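Side-chain contacts in 7,8-dihydro-6-hydroxymethylpterin pyrophosphokinase-dihydropteroate synthase (PDB 6JWS), which probably makes (7,8-dihydropterin-6-yl)methyl diphosphate from 6-hydroxymethyl-7,8-dihydropterin and ATP, then joins it to 4-aminobenzoate to give 7,8-dihydropteroate: residues L395-N398 against Y399-S403; V415-M418 against F419-N423; Q457-Q460 against K461-D465. The protein carries 1 engineered substitution. All blocks are in the same frame, centred on the assembly; numbering follows the deposited sequence.

In the fold
The three contacts come in chain order within the TIM-barrel part of the chain. Contact 1 is the turn from strand 390-396 into the short helix 397-402, contact 2 a turn of helix 411-424, and contact 3 the end of helix 448-464. The centres of contacts 1 and 2 lie about 14 Å apart and those of 2 and 3 about 12 Å, both pairs touching; contacts 1 and 3, about 20 Å apart between centres, do not meet. Helix 411-424 thus joins the others: Met418 CG packs 3.6 Å from Leu395 CD2, while Phe419 and Met418 reach Phe459. Strand 390-396 belongs to the barrel wall, and helices 411-424 and 448-464 pack side by side outside it.

Contact 1: residues L395-N398 against Y399-S403; sequences LNVN and YDSFS
Asn396 and Asp400, Val397 and Ser401, and Asn398 and Phe402 are joined by backbone bonds that open the helix straight after a strand. Asp400 N donates to Asn396 O at 2.9 Å with an N-H...O angle of 163°, and Phe402 N to Asn398 O, also at 2.9 Å. Between these two, Ser401 N makes only weak bonds, one to Val397 O and one to Asn398 O.

Among the polar side chains, Asn396 holds the N-cap position. With its CG anti to its own backbone N (chi1 174°), its side chain crosses that of Tyr399 at about a right angle, Asn396 CG lying 3.8 Å from Tyr399 CB. The amide of Asn398 comes in at the edge of the Phe402 ring, the two planes 70° apart. On the phenol ring of Tyr399, Ser403 CB sits 3.8 Å above one face, over the centre.

Two methyl groups rest against polar side chains. The side chains of Leu395 and Asp400 cross at about a right angle, with Leu395 CD1 4.0 Å from Asp400 OD1, and Val397 CG1 approaches Ser401 OG to 4.2 Å. The hydroxyl of Ser401 takes part in a weak bond with the backbone N of Glu410, and Asp400 has a long, weak ion pair with Arg413.

The turn sits at the end of strand 390-396, the side chain of Asn396 about 8 Å from bound pteroic acid. Leu395 and Val397 pair by backbone with Gly432 at the end of strand 428-432. Their side chains also meet Val455 and Leu451 of helix 448-464, to which Phe402 adds its ring, while Leu395 packs against Arg417 and Met418 of helix 411-424.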
loop_
_atom_site.group_PDB
_atom_site.type_symbol
_atom_site.label_atom_id
_atom_site.label_comp_id
_atom_site.label_asym_id
_atom_site.label_seq_id
_atom_site.Cartn_x
_atom_site.Cartn_y
_atom_site.Cartn_z
ATOM N N LEU B 395 -9.137 -26.711 2.829
ATOM C CA LEU B 395 -10.054 -27.769 3.225
ATOM C C LEU B 395 -9.345 -28.710 4.193
ATOM O O LEU B 395 -8.572 -29.557 3.779
ATOM C CB LEU B 395 -10.557 -28.541 2.001
ATOM C CG LEU B 395 -11.541 -29.657 2.356
ATOM C CD1 LEU B 395 -12.882 -29.079 2.780
ATOM C CD2 LEU B 395 -11.737 -30.608 1.187
ATOM N N ASN B 396 -9.607 -28.534 5.482
ATOM C CA ASN B 396 -9.088 -29.418 6.508
ATOM C C ASN B 396 -10.186 -30.424 6.852
ATOM O O ASN B 396 -11.199 -30.057 7.441
ATOM C CB ASN B 396 -8.659 -28.636 7.751
ATOM C CG ASN B 396 -8.245 -29.527 8.909
ATOM O OD1 ASN B 396 -7.787 -30.646 8.716
ATOM N ND2 ASN B 396 -8.361 -29.019 10.124
ATOM N N VAL B 397 -9.975 -31.684 6.461
ATOM C CA VAL B 397 -11.025 -32.684 6.565
ATOM C C VAL B 397 -11.337 -32.976 8.037
ATOM O O VAL B 397 -12.509 -32.998 8.422
ATOM C CB VAL B 397 -10.726 -33.935 5.721
ATOM C CG1 VAL B 397 -11.807 -35.007 5.909
ATOM C CG2 VAL B 397 -10.580 -33.555 4.251
ATOM N N ASN B 398 -10.290 -33.110 8.858
ATOM C CA ASN B 398 -10.441 -33.220 10.300
ATOM C C ASN B 398 -11.406 -32.161 10.826
ATOM O O ASN B 398 -12.391 -32.498 11.486
ATOM C CB ASN B 398 -9.112 -33.046 11.035
ATOM C CG ASN B 398 -8.570 -34.338 11.601
ATOM O OD1 ASN B 398 -7.568 -34.858 11.110
ATOM N ND2 ASN B 398 -9.217 -34.858 12.634
ATOM N N TYR B 399 -11.089 -30.882 10.568
ATOM C CA TYR B 399 -11.908 -29.791 11.068
ATOM C C TYR B 399 -13.328 -29.928 10.537
ATOM O O TYR B 399 -14.277 -29.899 11.303
ATOM C CB TYR B 399 -11.375 -28.408 10.679
ATOM C CG TYR B 399 -12.139 -27.274 11.320
ATOM C CD1 TYR B 399 -11.871 -26.875 12.627
ATOM C CD2 TYR B 399 -13.146 -26.607 10.639
ATOM C CE1 TYR B 399 -12.573 -25.840 13.235
ATOM C CE2 TYR B 399 -13.853 -25.563 11.229
ATOM C CZ TYR B 399 -13.567 -25.176 12.531
ATOM O OH TYR B 399 -14.264 -24.150 13.114
ATOM N N ASP B 400 -13.441 -30.087 9.222
ATOM C CA ASP B 400 -14.701 -30.059 8.503
ATOM C C ASP B 400 -15.666 -31.124 9.035
ATOM O O ASP B 400 -16.879 -30.940 8.947
ATOM C CB ASP B 400 -14.444 -30.265 7.008
ATOM C CG ASP B 400 -15.163 -29.286 6.100
ATOM O OD1 ASP B 400 -14.823 -28.067 6.157
ATOM O OD2 ASP B 400 -16.047 -29.750 5.324
ATOM N N SER B 401 -15.118 -32.230 9.563
ATOM C CA SER B 401 -15.866 -33.427 9.930
ATOM C C SER B 401 -16.146 -33.472 11.433
ATOM O O SER B 401 -17.256 -33.801 11.836
ATOM C CB SER B 401 -15.148 -34.698 9.474
ATOM O OG SER B 401 -15.360 -34.942 8.087
ATOM N N PHE B 402 -15.141 -33.138 12.256
ATOM C CA PHE B 402 -15.167 -33.458 13.678
ATOM C C PHE B 402 -15.286 -32.209 14.557
ATOM O O PHE B 402 -15.302 -32.325 15.783
ATOM C CB PHE B 402 -13.959 -34.316 14.068
ATOM C CG PHE B 402 -13.720 -35.510 13.179
ATOM C CD1 PHE B 402 -14.749 -36.394 12.876
ATOM C CD2 PHE B 402 -12.461 -35.767 12.657
ATOM C CE1 PHE B 402 -14.527 -37.492 12.057
ATOM C CE2 PHE B 402 -12.237 -36.868 11.841
ATOM C CZ PHE B 402 -13.274 -37.726 11.538
ATOM N N SER B 403 -15.386 -31.025 13.935
ATOM C CA SER B 403 -15.664 -29.798 14.668
ATOM C C SER B 403 -17.125 -29.759 15.111
ATOM O O SER B 403 -17.438 -29.145 16.125
ATOM C CB SER B 403 -15.296 -28.574 13.877
ATOM O OG SER B 403 -14.176 -27.950 14.483
#

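Contact 2: residues V415-M418 against F419-N423; sequences VQRM and FEMIN
The guanidinium of Arg417 carries Met421 CG on one face, 3.5 Å above its plane and over its centre, and the ring of Phe419 has Val415 CG1 at its edge, in plane. The thioether of Met421 runs across the arginine at about a right angle, its SD 4.0 Å from Arg417 CZ. Arg417 gets there through an extended first torsion and a bend at the second (chi2 61°), which carries the planar end forward along the helix over the following turn.

The same fold of the arginine brings NH1 to Glu420, forming a salt bridge of 3.2 Å from Arg417 NH1 to Glu420 OE2. Guanidinium and carboxylate planes stand 55° apart, so the two groups are not coplanar, and the weak hydrogen bond runs from a single nitrogen to a single oxygen. A long, weak ion pair with Glu424 adds a second acidic neighbour to the arginine.

On the side turned to helix 448-464, Val415 and Phe419 lie side by side and point the same way, Val415 CG1 touching Phe419 CE2 at 3.8 Å. Ile422 CG1 lies 3.1 Å from Met418 O, the carbonyl that also accepts Ile422 N at 3.2 Å.

These are i to i+3 and i to i+4 pairings of an alpha-helix in which Arg417 and Met418 touch Leu395 of strand 390-396, while Val415, Met418 and Phe419 meet helix 448-464. Helix 411-424 joins the parallel strands 390-396 and 428-432 as a beta-alpha-beta crossover, the repeating element of the TIM barrel; the side chain of Arg417 ends about 6 Å from a bound magnesium ion.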
loop_
_atom_site.group_PDB
_atom_site.type_symbol
_atom_site.label_atom_id
_atom_site.label_comp_id
_atom_site.label_asym_id
_atom_site.label_seq_id
_atom_site.Cartn_x
_atom_site.Cartn_y
_atom_site.Cartn_z
ATOM N N VAL B 415 -16.602 -32.285 -0.578
ATOM C CA VAL B 415 -16.500 -31.959 -1.990
ATOM C C VAL B 415 -17.371 -30.742 -2.318
ATOM O O VAL B 415 -16.997 -29.898 -3.135
ATOM C CB VAL B 415 -16.800 -33.196 -2.860
ATOM C CG1 VAL B 415 -17.033 -32.844 -4.323
ATOM C CG2 VAL B 415 -15.678 -34.212 -2.743
ATOM N N GLN B 416 -18.524 -30.643 -1.650
ATOM C CA GLN B 416 -19.412 -29.510 -1.800
ATOM C C GLN B 416 -18.636 -28.230 -1.479
ATOM O O GLN B 416 -18.703 -27.258 -2.230
ATOM C CB GLN B 416 -20.566 -29.664 -0.811
ATOM C CG GLN B 416 -21.936 -29.292 -1.349
ATOM C CD GLN B 416 -22.993 -30.038 -0.562
ATOM O OE1 GLN B 416 -23.479 -31.094 -0.975
ATOM N NE2 GLN B 416 -23.330 -29.516 0.610
ATOM N N ARG B 417 -17.924 -28.244 -0.341
ATOM C CA ARG B 417 -17.109 -27.134 0.131
ATOM C C ARG B 417 -16.041 -26.770 -0.904
ATOM O O ARG B 417 -15.804 -25.590 -1.143
ATOM C CB ARG B 417 -16.522 -27.455 1.507
ATOM C CG ARG B 417 -15.695 -26.335 2.125
ATOM C CD ARG B 417 -16.432 -25.030 2.376
ATOM N NE ARG B 417 -15.516 -24.011 2.887
ATOM C CZ ARG B 417 -15.516 -22.725 2.527
ATOM N NH1 ARG B 417 -16.398 -22.274 1.648
ATOM N NH2 ARG B 417 -14.626 -21.898 3.050
ATOM N N MET B 418 -15.436 -27.780 -1.546
ATOM C CA MET B 418 -14.446 -27.552 -2.588
ATOM C C MET B 418 -15.059 -26.809 -3.769
ATOM O O MET B 418 -14.404 -25.944 -4.348
ATOM C CB MET B 418 -13.804 -28.854 -3.077
ATOM C CG MET B 418 -12.928 -29.471 -2.017
ATOM S SD MET B 418 -12.288 -31.107 -2.414
ATOM C CE MET B 418 -11.209 -30.720 -3.793
ATOM N N PHE B 419 -16.306 -27.151 -4.124
ATOM C CA PHE B 419 -16.983 -26.491 -5.232
ATOM C C PHE B 419 -17.321 -25.048 -4.853
ATOM O O PHE B 419 -17.187 -24.133 -5.656
ATOM C CB PHE B 419 -18.166 -27.330 -5.740
ATOM C CG PHE B 419 -17.787 -28.348 -6.793
ATOM C CD1 PHE B 419 -17.731 -28.001 -8.138
ATOM C CD2 PHE B 419 -17.483 -29.658 -6.447
ATOM C CE1 PHE B 419 -17.369 -28.933 -9.099
ATOM C CE2 PHE B 419 -17.105 -30.590 -7.404
ATOM C CZ PHE B 419 -17.050 -30.226 -8.728
ATOM N N GLU B 420 -17.755 -24.850 -3.620
ATOM C CA GLU B 420 -18.037 -23.537 -3.073
ATOM C C GLU B 420 -16.802 -22.620 -3.182
ATOM O O GLU B 420 -16.892 -21.460 -3.605
ATOM C CB GLU B 420 -18.461 -23.781 -1.630
ATOM C CG GLU B 420 -19.459 -22.800 -1.076
ATOM C CD GLU B 420 -19.901 -23.270 0.299
ATOM O OE1 GLU B 420 -20.512 -24.374 0.388
ATOM O OE2 GLU B 420 -19.589 -22.570 1.277
ATOM N N MET B 421 -15.623 -23.140 -2.824
ATOM C CA MET B 421 -14.429 -22.303 -2.788
ATOM C C MET B 421 -13.990 -21.947 -4.209
ATOM O O MET B 421 -13.509 -20.842 -4.455
ATOM C CB MET B 421 -13.294 -22.957 -1.999
ATOM C CG MET B 421 -13.533 -22.898 -0.498
ATOM S SD MET B 421 -12.161 -23.544 0.507
ATOM C CE MET B 421 -12.065 -25.247 -0.056
ATOM N N ILE B 422 -14.192 -22.876 -5.145
ATOM C CA ILE B 422 -13.923 -22.598 -6.548
ATOM C C ILE B 422 -14.820 -21.442 -7.014
ATOM O O ILE B 422 -14.334 -20.467 -7.583
ATOM C CB ILE B 422 -14.118 -23.866 -7.402
ATOM C CG1 ILE B 422 -13.151 -24.978 -6.992
ATOM C CG2 ILE B 422 -13.997 -23.553 -8.883
ATOM C CD1 ILE B 422 -13.553 -26.340 -7.530
ATOM N N ASN B 423 -16.125 -21.546 -6.720
ATOM C CA ASN B 423 -17.095 -20.529 -7.094
ATOM C C ASN B 423 -16.801 -19.210 -6.376
ATOM O O ASN B 423 -17.130 -18.147 -6.889
ATOM C CB ASN B 423 -18.538 -21.014 -6.909
ATOM C CG ASN B 423 -18.909 -22.138 -7.862
ATOM O OD1 ASN B 423 -18.439 -22.188 -9.004
ATOM N ND2 ASN B 423 -19.753 -23.051 -7.400
#

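Contact 3: residues Q457-Q460 against K461-D465; sequences QLFQ and KEWND
Gln460 and Asn464 lie side by side and point the same way, one helical turn apart, their amide planes 30° from each other. Gln460 CG is 3.7 Å from Asn464 ND2, and Asn464 N donates to Gln460 O at 3.0 Å. Although Asn464 ND2 also comes close to that carbonyl, its angle is too poor for a hydrogen bond. The glutamine is extended, CG opposite its backbone N (chi1 175°), which sends its amide off the helix to hydrogen-bond through NE2 to Asn495 O.

Lys461 and Leu458 cross at a slant. The ammonium of the lysine, at the end of a chain bent at chi3, comes to 3.9 Å between Lys461 NZ and Leu458 CD1. The same methyl lies 4.2 Å from Glu462 CG, where leucine and glutamate run alongside each other. Glu462 N donates to Leu458 O at 2.9 Å, with an N-H...O angle of 173°.

The apolar pair is Phe459 with Trp463, alongside each other and meeting at Phe459 CZ and Trp463 CE3, 4.2 Å apart.

This turn closes helix 448-464, which links strands 428-432 and 478-482 of the barrel. Leu458, Phe459 and Trp463 face helix 411-424, where they meet Val415, Met418, Ile422 and Phe419; Phe459 also touches Pro477, just before strand 478-482.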
loop_
_atom_site.group_PDB
_atom_site.type_symbol
_atom_site.label_atom_id
_atom_site.label_comp_id
_atom_site.label_asym_id
_atom_site.label_seq_id
_atom_site.Cartn_x
_atom_site.Cartn_y
_atom_site.Cartn_z
ATOM N N GLN B 457 -10.863 -38.420 -4.430
ATOM C CA GLN B 457 -11.440 -39.342 -5.401
ATOM C C GLN B 457 -12.843 -38.882 -5.813
ATOM O O GLN B 457 -13.150 -38.828 -6.996
ATOM C CB GLN B 457 -11.461 -40.771 -4.843
ATOM C CG GLN B 457 -10.203 -41.569 -5.157
ATOM C CD GLN B 457 -10.000 -42.781 -4.280
ATOM O OE1 GLN B 457 -10.651 -42.967 -3.248
ATOM N NE2 GLN B 457 -9.048 -43.613 -4.676
ATOM N N LEU B 458 -13.688 -38.538 -4.838
ATOM C CA LEU B 458 -15.028 -38.038 -5.105
ATOM C C LEU B 458 -14.959 -36.710 -5.868
ATOM O O LEU B 458 -15.730 -36.490 -6.805
ATOM C CB LEU B 458 -15.780 -37.914 -3.770
ATOM C CG LEU B 458 -17.244 -37.466 -3.849
ATOM C CD1 LEU B 458 -18.056 -38.373 -4.761
ATOM C CD2 LEU B 458 -17.889 -37.420 -2.471
ATOM N N PHE B 459 -14.007 -35.834 -5.499
ATOM C CA PHE B 459 -13.886 -34.566 -6.206
ATOM C C PHE B 459 -13.568 -34.798 -7.683
ATOM O O PHE B 459 -14.154 -34.147 -8.551
ATOM C CB PHE B 459 -12.839 -33.638 -5.581
ATOM C CG PHE B 459 -12.667 -32.377 -6.379
ATOM C CD1 PHE B 459 -13.580 -31.340 -6.262
ATOM C CD2 PHE B 459 -11.626 -32.253 -7.287
ATOM C CE1 PHE B 459 -13.439 -30.188 -7.023
ATOM C CE2 PHE B 459 -11.493 -31.102 -8.051
ATOM C CZ PHE B 459 -12.404 -30.075 -7.922
ATOM N N GLN B 460 -12.615 -35.701 -7.949
ATOM C CA GLN B 460 -12.186 -36.019 -9.303
ATOM C C GLN B 460 -13.406 -36.498 -10.105
ATOM O O GLN B 460 -13.636 -36.051 -11.224
ATOM C CB GLN B 460 -11.018 -37.017 -9.230
ATOM C CG GLN B 460 -10.521 -37.566 -10.565
ATOM C CD GLN B 460 -9.566 -38.742 -10.459
ATOM O OE1 GLN B 460 -9.857 -39.765 -9.833
ATOM N NE2 GLN B 460 -8.407 -38.629 -11.099
ATOM N N LYS B 461 -14.217 -37.370 -9.487
ATOM C CA LYS B 461 -15.376 -37.971 -10.126
ATOM C C LYS B 461 -16.413 -36.899 -10.464
ATOM O O LYS B 461 -16.886 -36.841 -11.595
ATOM C CB LYS B 461 -15.928 -39.119 -9.269
ATOM C CG LYS B 461 -17.186 -39.795 -9.796
ATOM C CD LYS B 461 -18.020 -40.433 -8.695
ATOM C CE LYS B 461 -19.509 -40.162 -8.825
ATOM N NZ LYS B 461 -20.197 -40.149 -7.508
ATOM N N GLU B 462 -16.753 -36.046 -9.490
ATOM C CA GLU B 462 -17.707 -34.967 -9.710
ATOM C C GLU B 462 -17.193 -33.981 -10.762
ATOM O O GLU B 462 -17.956 -33.502 -11.601
ATOM C CB GLU B 462 -18.048 -34.236 -8.411
ATOM C CG GLU B 462 -18.666 -35.111 -7.332
ATOM C CD GLU B 462 -20.030 -35.732 -7.621
ATOM O OE1 GLU B 462 -20.214 -36.312 -8.720
ATOM O OE2 GLU B 462 -20.908 -35.653 -6.736
ATOM N N TRP B 463 -15.896 -33.658 -10.723
ATOM C CA TRP B 463 -15.380 -32.713 -11.698
ATOM C C TRP B 463 -15.603 -33.265 -13.098
ATOM O O TRP B 463 -15.981 -32.523 -13.999
ATOM C CB TRP B 463 -13.898 -32.362 -11.486
ATOM C CG TRP B 463 -13.461 -31.323 -12.472
ATOM C CD1 TRP B 463 -12.810 -31.528 -13.653
ATOM C CD2 TRP B 463 -13.756 -29.917 -12.417
ATOM N NE1 TRP B 463 -12.640 -30.342 -14.316
ATOM C CE2 TRP B 463 -13.216 -29.338 -13.583
ATOM C CE3 TRP B 463 -14.397 -29.089 -11.485
ATOM C CZ2 TRP B 463 -13.292 -27.973 -13.835
ATOM C CZ3 TRP B 463 -14.476 -27.735 -11.733
ATOM C CH2 TRP B 463 -13.925 -27.191 -12.895
ATOM N N ASN B 464 -15.318 -34.563 -13.250
ATOM C CA ASN B 464 -15.342 -35.252 -14.529
ATOM C C ASN B 464 -16.773 -35.324 -15.064
ATOM O O ASN B 464 -16.968 -35.329 -16.277
ATOM C CB ASN B 464 -14.689 -36.632 -14.429
ATOM C CG ASN B 464 -13.175 -36.579 -14.347
ATOM O OD1 ASN B 464 -12.538 -35.731 -14.968
ATOM N ND2 ASN B 464 -12.586 -37.498 -13.598
ATOM N N ASP B 465 -17.761 -35.362 -14.158
ATOM C CA ASP B 465 -19.170 -35.387 -14.528
ATOM C C ASP B 465 -19.583 -33.998 -15.013
ATOM O O ASP B 465 -20.381 -33.313 -14.372
ATOM C CB ASP B 465 -20.065 -35.885 -13.384
ATOM C CG ASP B 465 -19.941 -37.364 -13.040
ATOM O OD1 ASP B 465 -19.114 -38.071 -13.671
ATOM O OD2 ASP B 465 -20.673 -37.803 -12.128
#